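PDB 3H9X: uncharacterized protein PSPTO_3016 from Pseudomonas syringae pv. tomato, which probably binds DNA, as a member of the MmcQ/YjbR family whose fold carries a "double wing" DNA-binding motif, although its cellular role is uncharacterised. Local coordinates for residues Y28-H33 with D37-L42; M44-E49 with P82-N87. All coordinates share one frame; numbering follows the deposited sequence.

Contact 1. Residues Y28-H33 with D37-L42; sequences YAVFRH and DKWYAL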
# COMPACT_ATOMS: atom_id res chain seq x y z
N TYR A 28 2.67 -1.72 -11.20
CA TYR A 28 3.31 -1.33 -9.95
C TYR A 28 3.55 0.18 -10.00
O TYR A 28 4.14 0.68 -10.95
CB TYR A 28 4.62 -2.09 -9.78
CG TYR A 28 4.46 -3.59 -9.64
CD1 TYR A 28 5.48 -4.37 -9.12
CD2 TYR A 28 3.28 -4.22 -10.01
CE1 TYR A 28 5.32 -5.75 -8.96
CE2 TYR A 28 3.11 -5.59 -9.86
CZ TYR A 28 4.13 -6.35 -9.33
OH TYR A 28 3.93 -7.70 -9.16
N ALA A 29 3.07 0.89 -8.99
CA ALA A 29 3.24 2.34 -8.92
C ALA A 29 3.64 2.75 -7.52
O ALA A 29 3.05 2.28 -6.55
CB ALA A 29 1.95 3.02 -9.31
N VAL A 30 4.63 3.62 -7.40
CA VAL A 30 5.06 4.09 -6.08
C VAL A 30 4.66 5.54 -5.87
O VAL A 30 4.47 6.29 -6.82
CB VAL A 30 6.62 3.92 -5.86
CG1 VAL A 30 7.05 2.50 -6.15
CG2 VAL A 30 7.40 4.90 -6.69
N PHE A 31 4.50 5.92 -4.61
CA PHE A 31 4.13 7.29 -4.26
C PHE A 31 5.17 7.80 -3.29
O PHE A 31 5.33 7.25 -2.20
CB PHE A 31 2.74 7.33 -3.63
CG PHE A 31 1.64 6.92 -4.56
CD1 PHE A 31 1.55 5.60 -5.00
CD2 PHE A 31 0.72 7.85 -5.03
CE1 PHE A 31 0.56 5.22 -5.89
CE2 PHE A 31 -0.27 7.48 -5.93
CZ PHE A 31 -0.35 6.16 -6.36
N ARG A 32 5.88 8.86 -3.67
CA ARG A 32 6.89 9.42 -2.79
C ARG A 32 6.80 10.93 -2.67
O ARG A 32 5.98 11.57 -3.33
CB ARG A 32 8.28 9.04 -3.29
CG ARG A 32 8.66 9.65 -4.61
CD ARG A 32 8.64 8.63 -5.72
NE ARG A 32 9.15 9.19 -6.96
CZ ARG A 32 10.41 9.58 -7.14
NH1 ARG A 32 10.79 10.09 -8.31
NH2 ARG A 32 11.29 9.43 -6.17
N HIS A 33 7.63 11.48 -1.80
CA HIS A 33 7.68 12.92 -1.57
C HIS A 33 8.62 13.55 -2.58
O HIS A 33 9.57 12.91 -3.04
CB HIS A 33 8.20 13.26 -0.17
CG HIS A 33 7.36 12.73 0.94
ND1 HIS A 33 7.49 11.45 1.43
CD2 HIS A 33 6.40 13.33 1.69
CE1 HIS A 33 6.64 11.27 2.43
NE2 HIS A 33 5.97 12.40 2.61
N ASP A 37 12.30 12.07 -1.81
CA ASP A 37 12.03 10.98 -2.72
C ASP A 37 11.75 9.66 -1.97
O ASP A 37 11.99 8.57 -2.49
CB ASP A 37 13.21 10.79 -3.68
CG ASP A 37 13.50 12.03 -4.52
OD1 ASP A 37 14.51 12.02 -5.27
OD2 ASP A 37 12.72 13.01 -4.45
N LYS A 38 11.25 9.77 -0.74
CA LYS A 38 10.95 8.58 0.04
C LYS A 38 9.56 8.03 -0.27
O LYS A 38 8.57 8.77 -0.26
CB LYS A 38 11.08 8.85 1.54
CG LYS A 38 12.50 9.11 2.01
CD LYS A 38 12.62 9.06 3.52
CE LYS A 38 14.07 9.27 3.95
NZ LYS A 38 14.33 8.90 5.37
N TRP A 39 9.50 6.73 -0.54
CA TRP A 39 8.26 6.04 -0.86
C TRP A 39 7.41 5.95 0.38
O TRP A 39 7.92 5.64 1.45
CB TRP A 39 8.55 4.61 -1.33
CG TRP A 39 9.35 4.50 -2.58
CD1 TRP A 39 9.96 5.52 -3.27
CD2 TRP A 39 9.61 3.30 -3.31
NE1 TRP A 39 10.58 5.02 -4.38
CE2 TRP A 39 10.38 3.66 -4.43
CE3 TRP A 39 9.27 1.95 -3.13
CZ2 TRP A 39 10.82 2.72 -5.37
CZ3 TRP A 39 9.70 1.02 -4.06
CH2 TRP A 39 10.47 1.41 -5.16
N TYR A 40 6.11 6.22 0.24
CA TYR A 40 5.21 6.13 1.38
C TYR A 40 4.00 5.28 1.02
O TYR A 40 3.12 5.06 1.83
CB TYR A 40 4.80 7.55 1.85
CG TYR A 40 3.87 8.31 0.92
CD1 TYR A 40 2.50 8.07 0.93
CD2 TYR A 40 4.37 9.27 0.03
CE1 TYR A 40 1.63 8.77 0.08
CE2 TYR A 40 3.50 9.97 -0.83
CZ TYR A 40 2.13 9.71 -0.80
OH TYR A 40 1.26 10.36 -1.65
N ALA A 41 4.00 4.79 -0.22
CA ALA A 41 2.92 3.97 -0.75
C ALA A 41 3.38 3.19 -1.99
O ALA A 41 3.97 3.76 -2.92
CB ALA A 41 1.74 4.87 -1.12
N LEU A 42 3.11 1.88 -2.00
CA LEU A 42 3.48 1.00 -3.11
C LEU A 42 2.23 0.27 -3.62
O LEU A 42 1.70 -0.63 -2.95
CB LEU A 42 4.49 -0.05 -2.65
CG LEU A 42 5.60 -0.55 -3.58
CD1 LEU A 42 6.08 -1.89 -3.05
CD2 LEU A 42 5.12 -0.71 -5.01

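Contact 2. Residues M44-E49 with P82-N87; sequences MDIPAE and PAYHMN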
# COMPACT_ATOMS: atom_id res chain seq x y z
N MSE A 44 0.47 -2.24 -6.17
CA MSE A 44 0.83 -3.39 -7.00
C MSE A 44 -0.34 -4.29 -7.30
O MSE A 44 -1.28 -4.40 -6.53
CB MSE A 44 1.87 -4.26 -6.31
CG MSE A 44 3.19 -3.60 -6.04
SE MSE A 44 4.36 -4.82 -5.03
CE MSE A 44 3.72 -4.43 -3.25
N ASP A 45 -0.25 -4.96 -8.44
CA ASP A 45 -1.24 -5.93 -8.88
C ASP A 45 -0.50 -7.26 -8.79
O ASP A 45 0.39 -7.52 -9.59
CB ASP A 45 -1.62 -5.65 -10.33
CG ASP A 45 -2.50 -6.73 -10.91
OD1 ASP A 45 -3.63 -6.91 -10.40
OD2 ASP A 45 -2.06 -7.39 -11.88
N ILE A 46 -0.87 -8.11 -7.84
CA ILE A 46 -0.17 -9.38 -7.66
C ILE A 46 -1.06 -10.62 -7.58
O ILE A 46 -2.27 -10.52 -7.39
CB ILE A 46 0.70 -9.38 -6.37
CG1 ILE A 46 -0.20 -9.19 -5.15
CG2 ILE A 46 1.73 -8.27 -6.45
CD1 ILE A 46 0.48 -9.44 -3.82
N PRO A 47 -0.45 -11.81 -7.74
CA PRO A 47 -1.20 -13.07 -7.67
C PRO A 47 -1.67 -13.27 -6.21
O PRO A 47 -0.86 -13.21 -5.29
CB PRO A 47 -0.16 -14.11 -8.08
CG PRO A 47 0.73 -13.34 -9.01
CD PRO A 47 0.91 -12.05 -8.26
N ALA A 48 -2.96 -13.50 -6.02
CA ALA A 48 -3.50 -13.69 -4.68
C ALA A 48 -2.61 -14.57 -3.81
O ALA A 48 -2.37 -14.26 -2.63
CB ALA A 48 -4.90 -14.27 -4.77
N GLU A 49 -2.09 -15.66 -4.39
CA GLU A 49 -1.23 -16.62 -3.68
C GLU A 49 -0.03 -16.00 -2.94
O GLU A 49 0.22 -16.35 -1.79
CB GLU A 49 -0.73 -17.70 -4.67
CG GLU A 49 0.24 -17.17 -5.73
CD GLU A 49 1.26 -18.22 -6.20
OE1 GLU A 49 1.92 -18.87 -5.33
OE2 GLU A 49 1.43 -18.38 -7.45
N PRO A 82 1.13 -9.38 5.73
CA PRO A 82 2.55 -9.06 5.92
C PRO A 82 3.09 -8.35 4.68
O PRO A 82 2.68 -8.64 3.56
CB PRO A 82 3.18 -10.44 6.11
CG PRO A 82 2.09 -11.20 6.78
CD PRO A 82 0.90 -10.82 5.97
N ALA A 83 4.02 -7.42 4.88
CA ALA A 83 4.58 -6.67 3.76
C ALA A 83 5.10 -7.56 2.63
O ALA A 83 5.87 -8.48 2.86
CB ALA A 83 5.69 -5.76 4.25
N TYR A 84 4.67 -7.25 1.41
CA TYR A 84 5.09 -7.99 0.24
C TYR A 84 6.09 -7.14 -0.54
O TYR A 84 5.78 -6.01 -0.91
CB TYR A 84 3.89 -8.29 -0.64
CG TYR A 84 4.26 -9.04 -1.90
CD1 TYR A 84 4.64 -10.38 -1.85
CD2 TYR A 84 4.25 -8.40 -3.14
CE1 TYR A 84 5.01 -11.07 -3.00
CE2 TYR A 84 4.62 -9.07 -4.30
CZ TYR A 84 5.00 -10.41 -4.22
OH TYR A 84 5.40 -11.07 -5.35
N HIS A 85 7.27 -7.70 -0.79
CA HIS A 85 8.35 -7.02 -1.52
C HIS A 85 8.93 -5.84 -0.75
O HIS A 85 9.68 -5.04 -1.30
CB HIS A 85 7.90 -6.53 -2.90
CG HIS A 85 8.06 -7.53 -4.01
ND1 HIS A 85 8.08 -7.17 -5.34
CD2 HIS A 85 8.14 -8.88 -3.99
CE1 HIS A 85 8.16 -8.26 -6.09
NE2 HIS A 85 8.20 -9.31 -5.29
N MSE A 86 8.58 -5.73 0.53
CA MSE A 86 9.10 -4.66 1.36
C MSE A 86 9.48 -5.27 2.68
O MSE A 86 9.17 -6.43 2.94
CB MSE A 86 8.05 -3.56 1.56
CG MSE A 86 7.65 -2.84 0.28
SE MSE A 86 9.09 -1.75 -0.44
CE MSE A 86 8.57 -0.03 0.32
N ASN A 87 10.16 -4.49 3.52
CA ASN A 87 10.60 -4.95 4.83
C ASN A 87 9.42 -5.24 5.74
O ASN A 87 8.62 -4.35 6.04
CB ASN A 87 11.51 -3.90 5.46
CG ASN A 87 12.11 -4.36 6.75
OD1 ASN A 87 11.43 -4.47 7.78
ND2 ASN A 87 13.39 -4.66 6.72

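Contact 1. Residues Y28-H33 with D37-L42
Phe31 O takes two backbone N-H groups from the neighbouring strand. Tyr40 N reaches it at 2.8 Å in a nearly straight bond (168°), while Ala41 N adds a weak one. In return Phe31 N donates to Ala41 O at 2.8 Å. Nearer the turn, His33 N and, weakly, His33 ND1 both point at Lys38 O.

On the Trp39 face of the hairpin, Val30 CG1 sits almost squarely above the indole six-membered ring, 3.5 Å from its centroid and 6° off the normal. Arg32 CB lies beside Trp39 CD1; the Arg32 chain bends at chi2 and its NE makes a salt bridge with Asp19. Arg32 NH2 also packs against Asp37 CB, but the carboxylate lies well out of the guanidinium plane: opposite charges nearby, not a salt bridge.

The other face belongs to Phe31 and Ala41, whose CB atoms touch at 3.7 Å under helix 3-13. Tyr40 CG sits between the backbone N and the carbonyl carbon (chi1 71°), which lays the ring against strand 29-32 so that Phe31 CB rests over one face, 4.1 Å from the centroid. Tyr40 and Ala41 thus stand opposite Phe31: a classic beta bulge in an antiparallel hairpin at the sheet's edge.

Contact 2. Residues M44-E49 with P82-N87
Tyr84 is sandwiched between a strand side chain and its own chain neighbour: Ile46 CD1 lies over one face of the phenol ring and His85 CD2 over the other. The isoleucine methyl stands 4.2 Å from the Tyr84 ring centroid, 20° off the normal, a CH-pi contact displaced toward the CD2-CE2 side. Ile46 CG2 adds a second touch on that side, 3.7 Å from Tyr84 CE2. Both branches can reach the ring because CG1 of Ile46 is tucked between the backbone N and the carbonyl carbon (chi1 62°), while CG2 stands anti to the carbonyl carbon.

Met44, a selenomethionine here, comes in at the ring edge. Its selenium is 5.3 Å from the Tyr84 centroid and 81° off the normal, an edge-on Met-aromatic contact. The bend at chi3 carries Met44 CE on to Tyr84 O at 3.5 Å. The same selenium approaches the His85 imidazole obliquely, with 5.1 Å to its centroid.

No hydrogen bond crosses between the segments. The 82-87 loop is tied instead to strand 91-95, where Tyr84 N bonds to Thr93 OG1, while Met44 and Ile46 pair through their backbones with Val61 and Val59 of strand 58-65. Apolar and aromatic packing thus joins the far end of strand 39-47, beyond its pairing with strand 29-32, to the connection between strands 80-82 and 91-95 of the five-stranded antiparallel sheet.

Strand 39-47 serves both contacts in turn: its first half pairs with strand 29-32 in contact 1, and its second half meets the 82-87 loop in contact 2, the two centres lying about 15 Å apart. Tyr28 bridges them, its ring running along the later part of the strand, with Tyr28 CG 3.8 Å from Met44 CG and Tyr28 OH 3.5 Å from Ile46 CG2. A second junction forms where Leu42 CD1 packs 3.8 Å from Met86 CG; Met86 also touches Trp39. The edge hairpin and the segments of contact 2 therefore touch through Tyr28 and through Leu42 with Met86, in a protein that adopts a double-wing DNA-binding motif.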